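PDB 2B1X: naphthalene dioxygenase large subunit from Rhodococcus sp., which belongs to the Rieske non-haem iron oxygenases and carries a [2Fe-2S] cluster and a mononuclear iron in separate domains. Local coordinates for residues A[307-311]-A[356-362]; A[207-213]-A[294-298]. One frame throughout, in Å; residues are numbered along the deposited sequence.

Interaction 1: A[307-311]-A[356-362]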
loop_
_atom_site.group_PDB
_atom_site.type_symbol
_atom_site.label_atom_id
_atom_site.label_comp_id
_atom_site.label_asym_id
_atom_site.label_seq_id
_atom_site.Cartn_x
_atom_site.Cartn_y
_atom_site.Cartn_z
ATOM N N PHE A 307 -32.983 -13.390 10.408
ATOM C CA PHE A 307 -33.235 -14.402 9.382
ATOM C C PHE A 307 -33.380 -15.789 9.989
ATOM O O PHE A 307 -32.772 -16.104 11.015
ATOM C CB PHE A 307 -32.092 -14.474 8.365
ATOM C CG PHE A 307 -31.795 -13.188 7.631
ATOM C CD1 PHE A 307 -30.499 -12.928 7.218
ATOM C CD2 PHE A 307 -32.788 -12.252 7.329
ATOM C CE1 PHE A 307 -30.177 -11.731 6.500
ATOM C CE2 PHE A 307 -32.466 -11.059 6.636
ATOM C CZ PHE A 307 -31.159 -10.813 6.218
ATOM N N LEU A 308 -34.134 -16.634 9.308
ATOM C CA LEU A 308 -34.356 -18.031 9.741
ATOM C C LEU A 308 -33.584 -18.887 8.745
ATOM O O LEU A 308 -33.911 -18.878 7.566
ATOM C CB LEU A 308 -35.844 -18.335 9.636
ATOM C CG LEU A 308 -36.694 -19.206 10.561
ATOM C CD1 LEU A 308 -37.757 -19.904 9.720
ATOM C CD2 LEU A 308 -35.906 -20.197 11.414
ATOM N N MET A 309 -32.541 -19.588 9.190
ATOM C CA MET A 309 -31.610 -20.264 8.255
ATOM C C MET A 309 -30.908 -21.451 8.889
ATOM O O MET A 309 -30.650 -21.461 10.110
ATOM C CB MET A 309 -30.542 -19.281 7.722
ATOM C CG MET A 309 -30.254 -19.403 6.199
ATOM S SD MET A 309 -30.460 -17.834 5.328
ATOM C CE MET A 309 -29.954 -16.750 6.526
ATOM N N GLY A 310 -30.646 -22.474 8.067
ATOM C CA GLY A 310 -29.844 -23.630 8.461
ATOM C C GLY A 310 -28.379 -23.294 8.727
ATOM O O GLY A 310 -27.823 -22.352 8.127
ATOM N N LYS A 311 -27.756 -24.038 9.638
ATOM C CA LYS A 311 -26.328 -23.878 9.953
ATOM C C LYS A 311 -25.445 -24.704 9.007
ATOM O O LYS A 311 -24.211 -24.667 9.093
ATOM C CB LYS A 311 -26.048 -24.253 11.424
ATOM C CG LYS A 311 -26.101 -25.743 11.699
ATOM C CD LYS A 311 -25.817 -26.029 13.151
ATOM C CE LYS A 311 -26.314 -27.393 13.542
ATOM N NZ LYS A 311 -25.363 -28.061 14.446
ATOM N N LYS A 356 -24.504 -20.634 15.218
ATOM C CA LYS A 356 -24.056 -21.408 14.059
ATOM C C LYS A 356 -24.867 -21.058 12.776
ATOM O O LYS A 356 -24.307 -20.974 11.677
ATOM C CB LYS A 356 -24.061 -22.911 14.342
ATOM C CG LYS A 356 -23.197 -23.381 15.556
ATOM C CD LYS A 356 -21.703 -23.028 15.365
ATOM C CE LYS A 356 -20.779 -23.655 16.412
ATOM N NZ LYS A 356 -20.883 -25.186 16.500
ATOM N N SER A 357 -26.164 -20.831 12.917
ATOM C CA SER A 357 -26.969 -20.426 11.765
ATOM C C SER A 357 -26.488 -19.098 11.173
ATOM O O SER A 357 -26.354 -18.975 9.946
ATOM C CB SER A 357 -28.436 -20.358 12.145
ATOM O OG SER A 357 -28.907 -21.676 12.226
ATOM N N TYR A 358 -26.240 -18.119 12.039
ATOM C CA TYR A 358 -25.618 -16.858 11.630
ATOM C C TYR A 358 -24.231 -17.063 10.986
ATOM O O TYR A 358 -23.912 -16.450 9.946
ATOM C CB TYR A 358 -25.436 -15.960 12.869
ATOM C CG TYR A 358 -24.363 -14.877 12.703
ATOM C CD1 TYR A 358 -24.608 -13.745 11.905
ATOM C CD2 TYR A 358 -23.120 -14.984 13.333
ATOM C CE1 TYR A 358 -23.652 -12.765 11.728
ATOM C CE2 TYR A 358 -22.118 -13.960 13.150
ATOM C CZ TYR A 358 -22.416 -12.865 12.361
ATOM O OH TYR A 358 -21.474 -11.862 12.201
ATOM N N LEU A 359 -23.399 -17.896 11.629
ATOM C CA LEU A 359 -21.959 -17.916 11.321
ATOM C C LEU A 359 -21.670 -18.511 9.935
ATOM O O LEU A 359 -20.764 -18.015 9.223
ATOM C CB LEU A 359 -21.185 -18.662 12.408
ATOM C CG LEU A 359 -19.661 -18.602 12.399
ATOM C CD1 LEU A 359 -19.139 -17.205 12.673
ATOM C CD2 LEU A 359 -19.092 -19.602 13.363
ATOM N N ARG A 360 -22.446 -19.525 9.537
ATOM C CA ARG A 360 -22.193 -20.249 8.282
ATOM C C ARG A 360 -22.849 -19.575 7.092
ATOM O O ARG A 360 -22.524 -19.921 5.938
ATOM C CB ARG A 360 -22.612 -21.728 8.374
ATOM C CG ARG A 360 -21.564 -22.606 9.075
ATOM C CD ARG A 360 -21.613 -22.452 10.596
ATOM N NE ARG A 360 -20.842 -23.435 11.361
ATOM C CZ ARG A 360 -21.287 -24.637 11.728
ATOM N NH1 ARG A 360 -22.509 -25.054 11.379
ATOM N NH2 ARG A 360 -20.492 -25.417 12.452
ATOM N N THR A 361 -23.718 -18.581 7.369
ATOM C CA THR A 361 -24.448 -17.843 6.323
ATOM C C THR A 361 -23.951 -16.427 6.129
ATOM O O THR A 361 -23.676 -16.022 4.993
ATOM C CB THR A 361 -26.002 -17.863 6.544
ATOM O OG1 THR A 361 -26.331 -17.257 7.801
ATOM C CG2 THR A 361 -26.515 -19.310 6.655
ATOM N N PHE A 362 -23.817 -15.691 7.238
ATOM C CA PHE A 362 -23.398 -14.304 7.194
ATOM C C PHE A 362 -22.077 -14.084 7.956
ATOM O O PHE A 362 -21.488 -15.028 8.474
ATOM C CB PHE A 362 -24.550 -13.362 7.635
ATOM C CG PHE A 362 -25.623 -13.245 6.586
ATOM C CD1 PHE A 362 -26.587 -14.244 6.443
ATOM C CD2 PHE A 362 -25.620 -12.189 5.687
ATOM C CE1 PHE A 362 -27.544 -14.170 5.419
ATOM C CE2 PHE A 362 -26.594 -12.088 4.650
ATOM C CZ PHE A 362 -27.547 -13.103 4.520
#

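Interaction 2: A[207-213]-A[294-298]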
loop_
_atom_site.group_PDB
_atom_site.type_symbol
_atom_site.label_atom_id
_atom_site.label_comp_id
_atom_site.label_asym_id
_atom_site.label_seq_id
_atom_site.Cartn_x
_atom_site.Cartn_y
_atom_site.Cartn_z
ATOM N N ALA A 207 -25.455 -0.784 2.586
ATOM C CA ALA A 207 -26.666 -0.146 3.071
ATOM C C ALA A 207 -27.858 -0.305 2.086
ATOM O O ALA A 207 -28.993 -0.647 2.500
ATOM C CB ALA A 207 -26.363 1.323 3.376
ATOM N N ASP A 208 -27.583 -0.107 0.794
ATOM C CA ASP A 208 -28.549 -0.265 -0.324
ATOM C C ASP A 208 -29.127 -1.690 -0.373
ATOM O O ASP A 208 -30.339 -1.905 -0.575
ATOM C CB ASP A 208 -27.799 0.048 -1.657
ATOM C CG ASP A 208 -28.632 -0.198 -2.918
ATOM O OD1 ASP A 208 -28.484 -1.281 -3.587
ATOM O OD2 ASP A 208 -29.455 0.646 -3.345
ATOM N N ASN A 209 -28.251 -2.668 -0.181
ATOM C CA ASN A 209 -28.628 -4.063 -0.217
ATOM C C ASN A 209 -29.597 -4.444 0.907
ATOM O O ASN A 209 -30.649 -5.067 0.652
ATOM C CB ASN A 209 -27.364 -4.936 -0.217
ATOM C CG ASN A 209 -27.677 -6.420 -0.235
ATOM O OD1 ASN A 209 -28.092 -6.952 0.761
ATOM N ND2 ASN A 209 -27.492 -7.080 -1.378
ATOM N N PHE A 210 -29.269 -4.060 2.140
ATOM C CA PHE A 210 -30.091 -4.433 3.278
ATOM C C PHE A 210 -31.335 -3.564 3.412
ATOM O O PHE A 210 -32.275 -4.034 3.981
ATOM C CB PHE A 210 -29.304 -4.450 4.620
ATOM C CG PHE A 210 -28.631 -5.759 4.914
ATOM C CD1 PHE A 210 -27.509 -6.159 4.189
ATOM C CD2 PHE A 210 -29.155 -6.629 5.878
ATOM C CE1 PHE A 210 -26.867 -7.381 4.446
ATOM C CE2 PHE A 210 -28.541 -7.896 6.135
ATOM C CZ PHE A 210 -27.396 -8.275 5.403
ATOM N N VAL A 211 -31.334 -2.307 2.927
ATOM C CA VAL A 211 -32.528 -1.440 3.083
ATOM C C VAL A 211 -33.777 -2.021 2.339
ATOM O O VAL A 211 -34.933 -1.880 2.787
ATOM C CB VAL A 211 -32.243 0.111 2.772
ATOM C CG1 VAL A 211 -32.164 0.417 1.245
ATOM C CG2 VAL A 211 -33.282 1.052 3.481
ATOM N N GLY A 212 -33.547 -2.737 1.242
ATOM C CA GLY A 212 -34.660 -3.075 0.377
ATOM C C GLY A 212 -34.530 -4.313 -0.479
ATOM O O GLY A 212 -35.509 -4.737 -1.064
ATOM N N ASP A 213 -33.359 -4.936 -0.509
ATOM C CA ASP A 213 -33.075 -5.884 -1.609
ATOM C C ASP A 213 -33.186 -7.365 -1.244
ATOM O O ASP A 213 -32.258 -7.941 -0.657
ATOM C CB ASP A 213 -31.670 -5.569 -2.176
ATOM C CG ASP A 213 -31.438 -6.180 -3.567
ATOM O OD1 ASP A 213 -31.866 -7.309 -3.866
ATOM O OD2 ASP A 213 -30.810 -5.578 -4.425
ATOM N N ILE A 294 -36.379 -10.516 8.180
ATOM C CA ILE A 294 -36.473 -9.068 8.256
ATOM C C ILE A 294 -35.103 -8.551 7.888
ATOM O O ILE A 294 -34.103 -8.993 8.445
ATOM C CB ILE A 294 -36.797 -8.596 9.680
ATOM C CG1 ILE A 294 -38.151 -9.116 10.150
ATOM C CG2 ILE A 294 -36.787 -7.076 9.766
ATOM C CD1 ILE A 294 -38.300 -9.059 11.708
ATOM N N HIS A 295 -35.076 -7.581 6.995
ATOM C CA HIS A 295 -33.834 -6.912 6.611
ATOM C C HIS A 295 -34.100 -5.407 6.518
ATOM O O HIS A 295 -35.161 -5.004 6.049
ATOM C CB HIS A 295 -33.351 -7.454 5.266
ATOM C CG HIS A 295 -34.353 -7.274 4.157
ATOM N ND1 HIS A 295 -34.335 -6.195 3.302
ATOM C CD2 HIS A 295 -35.427 -8.018 3.797
ATOM C CE1 HIS A 295 -35.341 -6.295 2.443
ATOM N NE2 HIS A 295 -36.006 -7.405 2.711
ATOM N N GLY A 296 -33.158 -4.579 6.982
ATOM C CA GLY A 296 -33.368 -3.151 6.949
ATOM C C GLY A 296 -32.104 -2.366 7.197
ATOM O O GLY A 296 -31.052 -2.902 7.576
ATOM N N THR A 297 -32.203 -1.069 6.968
ATOM C CA THR A 297 -31.084 -0.200 7.273
ATOM C C THR A 297 -31.616 0.978 8.050
ATOM O O THR A 297 -32.637 1.574 7.683
ATOM C CB THR A 297 -30.411 0.259 5.966
ATOM O OG1 THR A 297 -29.717 -0.861 5.411
ATOM C CG2 THR A 297 -29.337 1.314 6.238
ATOM N N VAL A 298 -30.939 1.262 9.155
ATOM C CA VAL A 298 -31.095 2.523 9.854
ATOM C C VAL A 298 -30.103 3.553 9.259
ATOM O O VAL A 298 -28.886 3.453 9.431
ATOM C CB VAL A 298 -30.829 2.359 11.374
ATOM C CG1 VAL A 298 -31.112 3.657 12.101
ATOM C CG2 VAL A 298 -31.704 1.227 11.934
#

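Interaction 1: A[307-311]-A[356-362]
The hydroxyl of S357 reaches out from helix 348-361 to the backbone of the strand beside it, and S357 OG donates a hydrogen bond of 2.7 Å to M309 O. It comes in tilted from the carbonyl plane. E353 O, one turn back in the helix, is a weaker competitor for the same proton. Two residues after M309, K311 O is held by R360: NH1 bonds to it at 2.9 Å, lying well above the carbonyl plane, and the N-H...O angle is a bent 135°. A fold at chi2 (78°) curls the arginine round this oxygen, bringing R360 CB to within 3.4 Å of K311 O. The second amino nitrogen, R360 NH2, bonds to D68 O of the naphthalene dioxygenase small subunit.

Toward F362 the contact turns apolar. T361 spends its hydroxyl on S357 O within the helix, and its methyl CG2 rests on M309 CG at 3.8 Å. The bent M309 chain sets its CE methyl at the edge of the F362 ring, while F307 CE1 lies over one face of that ring, 3.6 Å from F362 CZ. The two phenyl planes meet obliquely, at 49°. The side chain of F362 is about 5 Å from the bound iron(III) ion. The contact thus joins helix to sheet in the catalytic domain by two kinds of chemistry: side-chain donors hold the backbone carbonyls of M309 and K311, and hydrocarbon packs toward the metal.

Interaction 2: A[207-213]-A[294-298]
The imidazole of H295 points edge-on at the last turn of helix 204-212, which crosses the antiparallel sheet of the catalytic domain, a Bet v 1-like fold. Locally the helix and strand axes approach to 5.3 Å at an angle of 129°. With CG set between the backbone N and the carbonyl carbon (chi1 59°), the ring rises from the strand, and H295 ND1 donates a nearly straight bond of 3.1 Å to F210 O. This oxygen lies in the ring plane, yet the donor stands above the carbonyl plane. H295 NE2 is hydrogen-bonded to D418, so both ring nitrogens are tied and the ring's rotation is fixed. The F210 ring lies obliquely beside H295 CB, and F210 CB approaches T297 OG1 (3.7 Å).

The G296 and V211 CA atoms are 4.3 Å apart, the nearest backbone approach. Beyond them T297 meets V211 at about a right angle, T297 CB resting 3.7 Å from V211 CB. The threonine hydroxyl lies within hydrogen-bonding distance of A207 O; it also bonds to S303 OG.

In the second subunit, R91 forms a salt bridge with D208 and H111 bonds to D213, both from the Rieske cluster pocket. D213 OD1 also bonds to the main-chain N of the iron ligand H216, consistent with the bridge between metal sites known in this family. On the strand side, H295 CE1 lies 3.6 Å from G212 C.

Interactions 1 and 2 are both buried and both pack a helix on the same antiparallel sheet, using its neighbouring strands 302-309 and 293-298. Interaction 2 sits nearer the middle of the chain, about 9 Å from its centre against about 19 Å for interaction 1. Their chemistry follows their place: near the small subunit, lysines and an arginine border interaction 1, whereas in interaction 2 a histidine and a threonine of the strand face helix carbonyls. The other subunits also differ, the small subunit adjoining 356-362 and a second large subunit adjoining 207-213. Aromatic rings join the two contacts, with F210 touching both F307 and F362 close to the iron.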